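Side-chain contacts in galactan 1,3-beta-galactosidase (Phanerochaete chrysosporium, PDB 7BYS), which probably cleaves galactose from the ends of beta-1,3-galactan chains, joining a family 43 glycoside hydrolase domain to a carbohydrate-binding module that holds calcium: residues Q2-A7 and S352-L357; H20-L25 and F31-E36; Q160-S165 and E187-V192; H286-S291 and V392-V397; G312-G315 and T319-S322. All coordinates share one frame; numbering follows the deposited sequence.

Interaction 1: residues Q2-A7 and S352-L357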
# COMPACT_ATOMS: atom_id res chain seq x y z
N GLN A 2 -9.12 13.08 -3.75
CA GLN A 2 -9.69 11.84 -3.25
C GLN A 2 -8.63 10.75 -3.33
O GLN A 2 -8.09 10.49 -4.41
CB GLN A 2 -10.92 11.43 -4.07
CG GLN A 2 -12.19 12.19 -3.73
CD GLN A 2 -13.31 11.91 -4.72
OE1 GLN A 2 -13.06 11.72 -5.91
NE2 GLN A 2 -14.54 11.87 -4.23
N ILE A 3 -8.34 10.13 -2.19
CA ILE A 3 -7.45 8.98 -2.12
C ILE A 3 -8.32 7.74 -2.05
O ILE A 3 -9.06 7.54 -1.08
CB ILE A 3 -6.54 9.06 -0.88
CG1 ILE A 3 -5.63 10.28 -1.00
CG2 ILE A 3 -5.72 7.77 -0.72
CD1 ILE A 3 -4.81 10.54 0.23
N VAL A 4 -8.23 6.89 -3.08
CA VAL A 4 -9.19 5.81 -3.29
C VAL A 4 -8.40 4.50 -3.41
O VAL A 4 -7.92 4.13 -4.49
CB VAL A 4 -10.07 6.06 -4.52
CG1 VAL A 4 -11.12 4.98 -4.63
CG2 VAL A 4 -10.72 7.44 -4.41
N SER A 5 -8.25 3.80 -2.29
CA SER A 5 -7.38 2.63 -2.25
C SER A 5 -7.93 1.51 -3.11
O SER A 5 -9.10 1.12 -2.99
CB SER A 5 -7.26 2.15 -0.81
OG SER A 5 -6.44 3.05 -0.08
N GLY A 6 -7.08 0.95 -3.96
CA GLY A 6 -7.46 -0.12 -4.85
C GLY A 6 -7.69 0.33 -6.27
O GLY A 6 -7.65 -0.50 -7.19
N ALA A 7 -7.92 1.62 -6.48
CA ALA A 7 -8.12 2.14 -7.83
C ALA A 7 -6.78 2.22 -8.56
O ALA A 7 -5.70 2.21 -7.95
CB ALA A 7 -8.73 3.53 -7.76
N SER A 352 -19.86 11.87 -11.91
CA SER A 352 -19.09 10.67 -11.63
C SER A 352 -18.96 10.45 -10.13
O SER A 352 -18.74 11.39 -9.36
CB SER A 352 -17.71 10.79 -12.28
OG SER A 352 -16.85 9.78 -11.80
N HIS A 353 -19.10 9.20 -9.72
CA HIS A 353 -19.07 8.85 -8.31
C HIS A 353 -18.26 7.58 -8.09
O HIS A 353 -18.41 6.60 -8.83
CB HIS A 353 -20.49 8.65 -7.78
CG HIS A 353 -21.27 9.93 -7.71
ND1 HIS A 353 -21.42 10.65 -6.55
CD2 HIS A 353 -21.91 10.63 -8.68
CE1 HIS A 353 -22.13 11.74 -6.80
NE2 HIS A 353 -22.43 11.75 -8.08
N TRP A 354 -17.40 7.62 -7.08
CA TRP A 354 -16.74 6.40 -6.63
C TRP A 354 -17.74 5.52 -5.90
O TRP A 354 -18.49 5.99 -5.04
CB TRP A 354 -15.60 6.75 -5.69
CG TRP A 354 -14.39 7.20 -6.42
CD1 TRP A 354 -13.86 8.46 -6.43
CD2 TRP A 354 -13.56 6.40 -7.27
NE1 TRP A 354 -12.75 8.49 -7.23
CE2 TRP A 354 -12.54 7.24 -7.75
CE3 TRP A 354 -13.56 5.06 -7.65
CZ2 TRP A 354 -11.54 6.79 -8.60
CZ3 TRP A 354 -12.57 4.61 -8.50
CH2 TRP A 354 -11.57 5.47 -8.96
N VAL A 355 -17.74 4.23 -6.23
CA VAL A 355 -18.59 3.25 -5.58
C VAL A 355 -17.69 2.13 -5.06
O VAL A 355 -16.90 1.55 -5.82
CB VAL A 355 -19.65 2.71 -6.56
CG1 VAL A 355 -20.56 1.71 -5.86
CG2 VAL A 355 -20.47 3.87 -7.16
N ALA A 356 -17.81 1.83 -3.78
CA ALA A 356 -17.06 0.74 -3.17
C ALA A 356 -17.91 -0.53 -3.20
O ALA A 356 -19.04 -0.54 -2.72
CB ALA A 356 -16.68 1.08 -1.73
N LEU A 357 -17.35 -1.60 -3.74
CA LEU A 357 -18.01 -2.89 -3.80
C LEU A 357 -17.45 -3.76 -2.68
O LEU A 357 -16.26 -4.09 -2.67
CB LEU A 357 -17.78 -3.56 -5.16
CG LEU A 357 -17.97 -2.71 -6.42
CD1 LEU A 357 -17.72 -3.57 -7.67
CD2 LEU A 357 -19.34 -2.07 -6.45
O HOH W 1 -17.31 10.11 -5.34

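Interaction 2: residues H20-L25 and F31-E36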
# COMPACT_ATOMS: atom_id res chain seq x y z
N HIS A 20 5.97 1.20 -6.50
CA HIS A 20 5.69 0.20 -5.47
C HIS A 20 6.81 0.16 -4.44
O HIS A 20 7.94 0.55 -4.72
CB HIS A 20 5.49 -1.15 -6.16
CG HIS A 20 4.61 -1.05 -7.38
ND1 HIS A 20 3.24 -1.13 -7.32
CD2 HIS A 20 4.92 -0.85 -8.69
CE1 HIS A 20 2.73 -0.99 -8.53
NE2 HIS A 20 3.73 -0.83 -9.38
N GLY A 21 6.48 -0.28 -3.23
CA GLY A 21 7.48 -0.25 -2.18
C GLY A 21 7.87 1.16 -1.78
O GLY A 21 9.07 1.44 -1.58
N ALA A 22 6.88 2.04 -1.63
CA ALA A 22 7.06 3.49 -1.54
C ALA A 22 8.12 3.91 -0.54
O ALA A 22 8.20 3.40 0.58
CB ALA A 22 5.74 4.12 -1.07
N GLY A 23 8.89 4.92 -0.93
CA GLY A 23 9.64 5.75 -0.01
C GLY A 23 9.28 7.21 -0.25
O GLY A 23 9.28 7.67 -1.40
N ILE A 24 8.94 7.94 0.80
CA ILE A 24 8.55 9.35 0.69
C ILE A 24 9.66 10.22 1.25
O ILE A 24 10.29 9.88 2.26
CB ILE A 24 7.21 9.64 1.40
CG1 ILE A 24 6.13 8.66 0.95
CG2 ILE A 24 6.78 11.08 1.14
CD1 ILE A 24 5.71 8.80 -0.52
N LEU A 25 9.89 11.36 0.60
CA LEU A 25 10.84 12.38 1.04
C LEU A 25 10.15 13.73 0.94
O LEU A 25 9.46 14.00 -0.04
CB LEU A 25 12.08 12.38 0.12
CG LEU A 25 13.03 13.59 0.16
CD1 LEU A 25 13.88 13.61 1.41
CD2 LEU A 25 13.91 13.61 -1.09
N PHE A 31 6.73 17.09 -1.92
CA PHE A 31 6.86 15.69 -1.56
C PHE A 31 7.35 14.89 -2.76
O PHE A 31 6.95 15.17 -3.90
CB PHE A 31 5.53 15.13 -1.05
CG PHE A 31 5.15 15.65 0.31
CD1 PHE A 31 4.48 16.86 0.43
CD2 PHE A 31 5.50 14.97 1.46
CE1 PHE A 31 4.14 17.36 1.68
CE2 PHE A 31 5.16 15.46 2.72
CZ PHE A 31 4.49 16.65 2.83
N TYR A 32 8.21 13.91 -2.49
CA TYR A 32 8.82 13.04 -3.49
C TYR A 32 8.45 11.61 -3.15
O TYR A 32 8.68 11.16 -2.02
CB TYR A 32 10.35 13.22 -3.52
CG TYR A 32 10.76 14.59 -3.96
CD1 TYR A 32 10.71 15.68 -3.08
CD2 TYR A 32 11.17 14.82 -5.27
CE1 TYR A 32 11.06 16.96 -3.51
CE2 TYR A 32 11.52 16.10 -5.69
CZ TYR A 32 11.45 17.15 -4.81
OH TYR A 32 11.80 18.41 -5.23
N TRP A 33 7.86 10.92 -4.11
CA TRP A 33 7.50 9.51 -3.98
C TRP A 33 8.44 8.72 -4.87
O TRP A 33 8.41 8.86 -6.10
CB TRP A 33 6.03 9.35 -4.37
CG TRP A 33 5.48 7.95 -4.29
CD1 TRP A 33 6.13 6.81 -3.92
CD2 TRP A 33 4.13 7.56 -4.59
NE1 TRP A 33 5.27 5.73 -3.98
CE2 TRP A 33 4.04 6.17 -4.40
CE3 TRP A 33 2.99 8.26 -5.03
CZ2 TRP A 33 2.85 5.46 -4.61
CZ3 TRP A 33 1.82 7.56 -5.24
CH2 TRP A 33 1.75 6.17 -5.04
N PHE A 34 9.31 7.92 -4.25
CA PHE A 34 10.19 7.00 -4.94
C PHE A 34 9.61 5.60 -4.84
O PHE A 34 9.04 5.23 -3.82
CB PHE A 34 11.57 6.98 -4.29
CG PHE A 34 12.25 8.31 -4.26
CD1 PHE A 34 12.06 9.17 -3.19
CD2 PHE A 34 13.07 8.69 -5.29
CE1 PHE A 34 12.69 10.41 -3.16
CE2 PHE A 34 13.69 9.94 -5.27
CZ PHE A 34 13.50 10.80 -4.21
N GLY A 35 9.80 4.80 -5.88
CA GLY A 35 9.30 3.45 -5.78
C GLY A 35 9.83 2.59 -6.90
O GLY A 35 10.58 3.04 -7.77
N GLU A 36 9.42 1.32 -6.86
CA GLU A 36 9.78 0.36 -7.90
C GLU A 36 8.89 0.54 -9.12
O GLU A 36 7.66 0.50 -9.01
CB GLU A 36 9.61 -1.06 -7.36
CG GLU A 36 10.31 -1.31 -6.04
CD GLU A 36 9.62 -2.38 -5.21
OE1 GLU A 36 8.73 -3.08 -5.73
OE2 GLU A 36 9.94 -2.51 -4.01

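Interaction 3: residues Q160-S165 and E187-V192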
# COMPACT_ATOMS: atom_id res chain seq x y z
N GLN A 160 14.58 -14.07 10.00
CA GLN A 160 14.12 -14.47 11.32
C GLN A 160 14.25 -13.37 12.37
O GLN A 160 13.42 -13.30 13.28
CB GLN A 160 14.86 -15.72 11.79
CG GLN A 160 14.70 -16.90 10.85
CD GLN A 160 13.25 -17.17 10.52
OE1 GLN A 160 12.47 -17.60 11.38
NE2 GLN A 160 12.86 -16.87 9.28
N ASN A 161 15.27 -12.52 12.28
CA ASN A 161 15.59 -11.56 13.33
C ASN A 161 15.48 -10.16 12.75
O ASN A 161 16.15 -9.84 11.76
CB ASN A 161 17.01 -11.79 13.86
CG ASN A 161 17.23 -13.21 14.37
OD1 ASN A 161 16.30 -13.86 14.84
ND2 ASN A 161 18.46 -13.69 14.26
N PHE A 162 14.66 -9.33 13.38
CA PHE A 162 14.44 -7.97 12.91
C PHE A 162 15.39 -7.01 13.62
O PHE A 162 15.47 -7.00 14.86
CB PHE A 162 13.00 -7.52 13.16
CG PHE A 162 12.72 -6.18 12.59
CD1 PHE A 162 12.54 -6.03 11.23
CD2 PHE A 162 12.71 -5.05 13.40
CE1 PHE A 162 12.31 -4.77 10.68
CE2 PHE A 162 12.50 -3.80 12.86
CZ PHE A 162 12.31 -3.66 11.51
N LYS A 163 16.08 -6.18 12.85
CA LYS A 163 17.14 -5.34 13.38
C LYS A 163 16.90 -3.87 13.08
O LYS A 163 16.37 -3.50 12.02
CB LYS A 163 18.49 -5.75 12.79
CG LYS A 163 18.94 -7.11 13.30
CD LYS A 163 20.21 -7.59 12.63
CE LYS A 163 20.58 -8.98 13.16
NZ LYS A 163 21.60 -9.63 12.29
N ILE A 164 17.34 -3.03 14.01
CA ILE A 164 17.46 -1.59 13.81
C ILE A 164 18.91 -1.24 14.09
O ILE A 164 19.45 -1.61 15.14
CB ILE A 164 16.54 -0.82 14.76
CG1 ILE A 164 15.09 -1.24 14.52
CG2 ILE A 164 16.73 0.67 14.57
CD1 ILE A 164 14.10 -0.61 15.48
N SER A 165 19.55 -0.55 13.14
CA SER A 165 20.96 -0.23 13.31
C SER A 165 21.21 1.20 12.85
O SER A 165 20.59 1.66 11.89
CB SER A 165 21.83 -1.19 12.50
OG SER A 165 21.69 -2.51 13.00
N GLU A 187 8.92 -8.10 8.49
CA GLU A 187 9.44 -7.45 7.30
C GLU A 187 8.59 -6.21 7.00
O GLU A 187 7.80 -5.76 7.84
CB GLU A 187 9.61 -8.44 6.14
CG GLU A 187 8.32 -9.02 5.62
CD GLU A 187 8.55 -9.99 4.46
OE1 GLU A 187 9.72 -10.30 4.15
OE2 GLU A 187 7.56 -10.43 3.85
N ALA A 188 8.79 -5.63 5.82
CA ALA A 188 8.10 -4.42 5.39
C ALA A 188 8.03 -3.35 6.49
O ALA A 188 6.93 -2.85 6.82
CB ALA A 188 6.71 -4.78 4.87
N PRO A 189 9.15 -2.97 7.09
CA PRO A 189 9.09 -2.05 8.23
C PRO A 189 8.95 -0.59 7.82
O PRO A 189 9.32 -0.19 6.71
CB PRO A 189 10.46 -2.25 8.90
CG PRO A 189 11.37 -2.57 7.75
CD PRO A 189 10.53 -3.44 6.84
N GLY A 190 8.43 0.19 8.75
CA GLY A 190 8.60 1.64 8.73
C GLY A 190 8.44 2.17 10.13
O GLY A 190 7.77 1.55 10.97
N ILE A 191 9.06 3.33 10.41
CA ILE A 191 8.90 4.00 11.70
C ILE A 191 8.40 5.42 11.49
O ILE A 191 8.87 6.14 10.60
CB ILE A 191 10.17 3.99 12.58
CG1 ILE A 191 10.40 2.58 13.15
CG2 ILE A 191 10.10 5.07 13.68
CD1 ILE A 191 11.76 2.39 13.84
N VAL A 192 7.42 5.81 12.30
CA VAL A 192 6.94 7.17 12.34
C VAL A 192 6.93 7.63 13.79
O VAL A 192 6.58 6.86 14.69
CB VAL A 192 5.56 7.29 11.65
CG1 VAL A 192 4.51 6.49 12.40
CG2 VAL A 192 5.15 8.76 11.52

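Interaction 4: residues H286-S291 and V392-V397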
# COMPACT_ATOMS: atom_id res chain seq x y z
N HIS A 286 -10.45 2.53 7.92
CA HIS A 286 -10.82 1.95 6.63
C HIS A 286 -11.78 2.89 5.91
O HIS A 286 -13.00 2.81 6.07
CB HIS A 286 -11.43 0.57 6.80
CG HIS A 286 -11.77 -0.09 5.50
ND1 HIS A 286 -13.07 -0.28 5.09
CD2 HIS A 286 -10.98 -0.54 4.50
CE1 HIS A 286 -13.07 -0.86 3.90
NE2 HIS A 286 -11.81 -1.03 3.52
N ALA A 287 -11.21 3.77 5.10
CA ALA A 287 -11.95 4.80 4.38
C ALA A 287 -11.78 4.54 2.89
O ALA A 287 -10.69 4.75 2.34
CB ALA A 287 -11.40 6.19 4.71
N ASP A 288 -12.86 4.10 2.23
CA ASP A 288 -12.78 3.80 0.80
C ASP A 288 -12.40 5.04 0.00
O ASP A 288 -11.70 4.93 -1.02
CB ASP A 288 -14.14 3.30 0.28
CG ASP A 288 -14.62 2.04 0.97
OD1 ASP A 288 -13.84 1.08 1.12
OD2 ASP A 288 -15.82 1.99 1.35
N VAL A 289 -12.83 6.21 0.46
CA VAL A 289 -12.58 7.49 -0.20
C VAL A 289 -12.28 8.49 0.90
O VAL A 289 -13.10 8.71 1.79
CB VAL A 289 -13.80 7.95 -1.01
CG1 VAL A 289 -13.53 9.28 -1.69
CG2 VAL A 289 -14.21 6.90 -2.05
N TRP A 290 -11.10 9.10 0.87
CA TRP A 290 -10.78 10.12 1.86
C TRP A 290 -9.93 11.20 1.22
O TRP A 290 -9.33 11.01 0.16
CB TRP A 290 -10.11 9.54 3.12
CG TRP A 290 -8.83 8.79 2.90
CD1 TRP A 290 -8.70 7.53 2.40
CD2 TRP A 290 -7.51 9.24 3.23
NE1 TRP A 290 -7.37 7.17 2.38
CE2 TRP A 290 -6.62 8.20 2.89
CE3 TRP A 290 -6.99 10.42 3.77
CZ2 TRP A 290 -5.24 8.31 3.07
CZ3 TRP A 290 -5.62 10.53 3.94
CH2 TRP A 290 -4.76 9.48 3.61
N SER A 291 -9.88 12.35 1.88
CA SER A 291 -9.11 13.49 1.41
C SER A 291 -8.06 13.84 2.45
O SER A 291 -8.25 13.60 3.65
CB SER A 291 -10.02 14.70 1.18
OG SER A 291 -10.92 14.45 0.13
N VAL A 392 -14.95 -10.02 4.22
CA VAL A 392 -15.34 -9.01 3.24
C VAL A 392 -14.26 -7.94 3.17
O VAL A 392 -13.77 -7.47 4.20
CB VAL A 392 -16.71 -8.41 3.60
CG1 VAL A 392 -17.02 -7.17 2.73
CG2 VAL A 392 -17.78 -9.48 3.45
N ILE A 393 -13.85 -7.59 1.95
CA ILE A 393 -13.08 -6.39 1.68
C ILE A 393 -13.80 -5.61 0.59
O ILE A 393 -14.79 -6.07 0.04
CB ILE A 393 -11.61 -6.68 1.31
CG1 ILE A 393 -11.54 -7.49 0.01
CG2 ILE A 393 -10.87 -7.38 2.47
CD1 ILE A 393 -10.12 -7.64 -0.57
N SER A 394 -13.29 -4.42 0.26
CA SER A 394 -13.92 -3.61 -0.76
C SER A 394 -12.93 -3.19 -1.83
O SER A 394 -11.74 -3.00 -1.56
CB SER A 394 -14.62 -2.38 -0.17
OG SER A 394 -13.65 -1.46 0.32
N VAL A 395 -13.44 -3.03 -3.05
CA VAL A 395 -12.67 -2.45 -4.15
C VAL A 395 -13.50 -1.36 -4.82
O VAL A 395 -14.74 -1.46 -4.85
CB VAL A 395 -12.23 -3.50 -5.19
CG1 VAL A 395 -11.23 -4.48 -4.59
CG2 VAL A 395 -13.44 -4.24 -5.77
N PRO A 396 -12.88 -0.34 -5.38
CA PRO A 396 -13.63 0.80 -5.90
C PRO A 396 -13.80 0.77 -7.41
O PRO A 396 -12.97 0.23 -8.15
CB PRO A 396 -12.74 1.99 -5.52
CG PRO A 396 -11.35 1.43 -5.69
CD PRO A 396 -11.44 -0.02 -5.22
N VAL A 397 -14.90 1.38 -7.86
CA VAL A 397 -15.15 1.61 -9.28
C VAL A 397 -15.81 2.98 -9.43
O VAL A 397 -16.67 3.35 -8.63
CB VAL A 397 -15.96 0.46 -9.93
CG1 VAL A 397 -17.35 0.35 -9.31
CG2 VAL A 397 -16.04 0.65 -11.44
O HOH W 2 -11.11 -2.65 1.35

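Interaction 5: residues G312-G315 and T319-S322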
# COMPACT_ATOMS: atom_id res chain seq x y z
N GLY A 312 -31.37 -5.94 -3.25
CA GLY A 312 -31.51 -5.72 -4.67
C GLY A 312 -32.39 -6.77 -5.30
O GLY A 312 -32.87 -7.71 -4.66
N GLN A 313 -32.59 -6.62 -6.61
CA GLN A 313 -33.45 -7.50 -7.38
C GLN A 313 -32.57 -8.55 -8.05
O GLN A 313 -31.76 -8.23 -8.93
CB GLN A 313 -34.25 -6.69 -8.40
CG GLN A 313 -35.43 -5.90 -7.80
CD GLN A 313 -35.06 -5.06 -6.57
OE1 GLN A 313 -34.45 -3.99 -6.69
NE2 GLN A 313 -35.44 -5.55 -5.38
N ARG A 314 -32.72 -9.80 -7.62
CA ARG A 314 -31.93 -10.88 -8.19
C ARG A 314 -32.56 -11.37 -9.48
O ARG A 314 -33.79 -11.40 -9.61
CB ARG A 314 -31.86 -12.05 -7.20
CG ARG A 314 -30.91 -11.77 -6.05
CD ARG A 314 -30.88 -12.92 -5.07
NE ARG A 314 -32.13 -13.02 -4.34
CZ ARG A 314 -32.93 -14.08 -4.37
NH1 ARG A 314 -32.60 -15.14 -5.09
NH2 ARG A 314 -34.06 -14.07 -3.67
N GLY A 315 -31.72 -11.74 -10.43
CA GLY A 315 -32.17 -12.36 -11.66
C GLY A 315 -31.43 -13.65 -11.93
O GLY A 315 -30.26 -13.81 -11.56
N THR A 319 -28.52 -16.08 -5.54
CA THR A 319 -29.17 -16.49 -4.30
C THR A 319 -28.67 -15.64 -3.13
O THR A 319 -27.72 -14.87 -3.27
CB THR A 319 -28.90 -17.97 -3.97
OG1 THR A 319 -27.50 -18.15 -3.75
CG2 THR A 319 -29.34 -18.89 -5.10
N ILE A 320 -29.34 -15.79 -1.99
CA ILE A 320 -28.99 -15.08 -0.76
C ILE A 320 -28.20 -16.01 0.16
O ILE A 320 -28.69 -17.09 0.52
CB ILE A 320 -30.23 -14.55 -0.03
CG1 ILE A 320 -31.01 -13.59 -0.93
CG2 ILE A 320 -29.81 -13.87 1.28
CD1 ILE A 320 -30.22 -12.40 -1.37
N LEU A 321 -27.01 -15.58 0.56
CA LEU A 321 -26.15 -16.31 1.47
C LEU A 321 -26.15 -15.62 2.82
O LEU A 321 -26.29 -14.40 2.91
CB LEU A 321 -24.71 -16.34 0.96
CG LEU A 321 -24.56 -16.90 -0.45
CD1 LEU A 321 -23.11 -17.03 -0.84
CD2 LEU A 321 -25.29 -18.25 -0.57
N SER A 322 -25.97 -16.41 3.88
CA SER A 322 -25.88 -15.89 5.24
C SER A 322 -24.47 -16.07 5.77
O SER A 322 -23.82 -17.09 5.50
CB SER A 322 -26.85 -16.64 6.15
OG SER A 322 -28.19 -16.28 5.85

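Interaction 1: residues Q2-A7 and S352-L357
With CG placed opposite its carbonyl carbon (chi1 -79°), the Trp-354 indole leaves its strand towards Val-4, whose CG1 lies opposite its own backbone N (chi1 -175°), so that both valine methyls face the ring. Val-4 CG1 sits 3.8 Å above the Trp-354 indole plane, over its centre. Val-4 CG2 rests over the five-membered ring of Trp-354 in a CH-pi contact, 3.8 Å from that ring's centroid and 15° off its normal. A beta-branched residue suits the place because its two methyls spread over the flat face. Further along the six-membered ring, Ala-7 CB comes obliquely to 3.6 Å from Trp-354 CH2; the small methyl is brought there by the type II turn from Val-4 to Ala-7, closed by Ala-7 N bonding to Val-4 O. Gly-6 takes the positive-phi corner of this turn, where a side chain would crowd the preceding carbonyl. Gln-2 OE1 approaches the indole edge, in its plane, 3.4 Å from Trp-354 CD1, but Gln-2 is modelled in two conformations. A water accepts a bond from Trp-354 N at 3.0 Å and, in the conformer described, a weak one from Gln-2 NE2. Residues 2-7 also pack on strand 269-276 of the catalytic propeller, while Trp-354 belongs to the binding module's beta sandwich. The two domains therefore meet here mainly through dispersion forces over an aromatic face, with polar atoms and a shared water at its margin.

Interaction 2: residues H20-L25 and F31-E36
Ala-22 to Leu-25 run antiparallel to Phe-31 to Gly-35 in a beta hairpin that opens the first blade of the five-bladed propeller. Gly-23 and Phe-34 form a hydrogen-bonded pair, both N-to-O distances being 2.9 Å, and Leu-25 pairs likewise with Tyr-32. A beta bulge then shifts the register by one before His-20 meets Glu-36, whose N reaches His-20 O at 2.7 Å. Glycine suits both sides of the bulge: a CB on Gly-21, which has positive phi, would strike Glu-36 OE2, and one on Gly-35 would strike His-20 N. Trp-33, with CG opposite its backbone N (chi1 -180°), brings NE1 to 3.4 Å from Ala-22 CB, while Ile-24 CD1 packs 3.9 Å from its CG. On the other face Leu-25 CB meets the Phe-34 ring at its edge, 3.9 Å from CE1. Farther out, Trp-59 and Tyr-270 make edge-to-face contacts with Trp-33. The Glu-36 carboxylate is fixed by a salt bridge to Lys-38 and by the backbone N of Arg-82, and it lies beside Glu-81; Glu-81 and Arg-82 both bind galactose. The His-20 ring, bonded through NE2 to Gln-18 OE1, turns its edge to Glu-36 O, with CD2 3.1 Å away.

Interaction 3: residues Q160-S165 and E187-V192
Phe-162 and Pro-189 make the ring contact. The phenyl CG lies opposite the backbone N (chi1 -175°), which carries the ring's far edge across to the proline: Phe-162 CZ comes to 3.5 Å from Pro-189 CB, and CE1 lies 3.8 Å from Pro-189 CG, itself in the plane of the phenyl ring. The phenyl ring thus meets the proline with its edge, and the stiff pyrrolidine presents CB and CG as a fixed surface. With an alanine here in place of Phe-162 the reach across to the proline is gone, which would probably open a gap beside Pro-189, Leu-153 and Leu-200. The aliphatic contact is slighter: Ile-164 and Ile-191 extend tip to tip, their CD1 atoms 4.1 Å apart, and Leu-153 touches both. Alternation along the strand puts Phe-162 and Ile-164 on the same side, so both face strand 189-194 of the next blade. These are the third and fourth blades of the GH43 five-bladed beta-propeller, packed face against face with no hydrogen bond between the two segments. Polar bonds hold the corner at Ala-188, where the chain passes from strand 186-187 to strand 189-194. Ala-188 N bonds to Asp-137 OD2, and Ala-188 O accepts from Asn-243 ND2. Asp-137, a galactose-binding residue, has its side chain about 4 Å from that of Pro-189, nearest atoms counted.

Interaction 4: residues H286-S291 and V392-V397
A buried polar contact, built on one direct hydrogen bond and one water, joins His-286 and Asp-288, in the linker that follows the last propeller blade, to Ser-394 on an outer strand of the binding module's beta sandwich. Ser-394 OG donates to Asp-288 OD1 at 2.7 Å, arriving from above the carboxylate plane, 36° out of it. The serine hydroxyl sits between its own N and carbonyl carbon (chi1 69°), a rotamer that aims it across the domain boundary; a side chain this short suits so close an approach of strand and linker. His-286 presents its edge to the same hydroxyl, CE1 lying 3.7 Å from Ser-394 OG. Its NE2 is hydrogen-bonded at 2.8 Å to a water in the plane of the imidazole, and that water accepts from Ser-394 N at 3.0 Å, so the histidine reaches the strand backbone through it. Stacking of the imidazole on Trp-239 helps to set the tilt of the ring. The second carboxylate oxygen, Asp-288 OD2, is hydrogen-bonded to the hydroxyls of Tyr-358 and Tyr-427, both from the binding module. With three hydroxyls around it, the buried aspartate probably keeps its negative charge, and an aspartate suits a boundary lined with hydroxyls.

Interaction 5: residues G312-G315 and T319-S322
Arg-314 lies across Ile-320 on the surface of the carbohydrate-binding module, a beta sandwich; the arginine is on edge strand 313-316, and Ile-320 on strand 319-322, which pairs with strand 330-333. From CB the arginine chain runs out straight through CG (chi2 179°), towards the isoleucine. Arg-314 CD is the first atom to touch, 3.8 Å from Ile-320 CD1 and 4.0 Å from Thr-319 N. There the chain bends (chi3 -70°) and turns the guanidinium broadside to its neighbour. Arg-314 NE then lies 3.6 Å from Ile-320 CD1 and equally near CG1. Arg-314 CZ follows at 4.0 Å from Ile-320 CG1, which sits over one face of the guanidinium group, the two side chains crossing at about a right angle. Arginine suits an exposed site of this kind, since its flat cation can rest on an apolar branch while its N-H groups, lying in its own plane, stay available for polar partners. Ile-320 also touches Lys-330, Val-332 and Glu-310, a calcium ligand. If Ile-320 were an alanine, the guanidinium face would probably lose its support and the arginine end be freer to swing, with a gap left beside Val-332. Thr-319 packs on Tyr-334, a galactose-binding residue, so the contact borders a sugar site. At the tip, Arg-314 NH1 passes 3.8 Å from Thr-319 CA and hydrogen-bonds to the backbone O of Ser-318.

In the fold
Interactions 2 and 3 are buried in the catalytic propeller, their centres about 18 Å apart: the first joins two strands of one blade by backbone bonds, the second brings apolar side chains of two blades together with no hydrogen bond between its segments. Interactions 1 and 4 lie at the domain boundary, centres about 6 Å apart. They reach neighbouring strands of one sandwich sheet, 352-360 and 392-402, and touch directly, Ile-3 N lying 2.7 Å from Trp-290 O. Their chemistry differs: an aromatic face under methyls in one, a buried carboxylate gripped by hydroxyls in the other. Interaction 5 is the surface case, far out on the binding module; there a charged group rests on an aliphatic one.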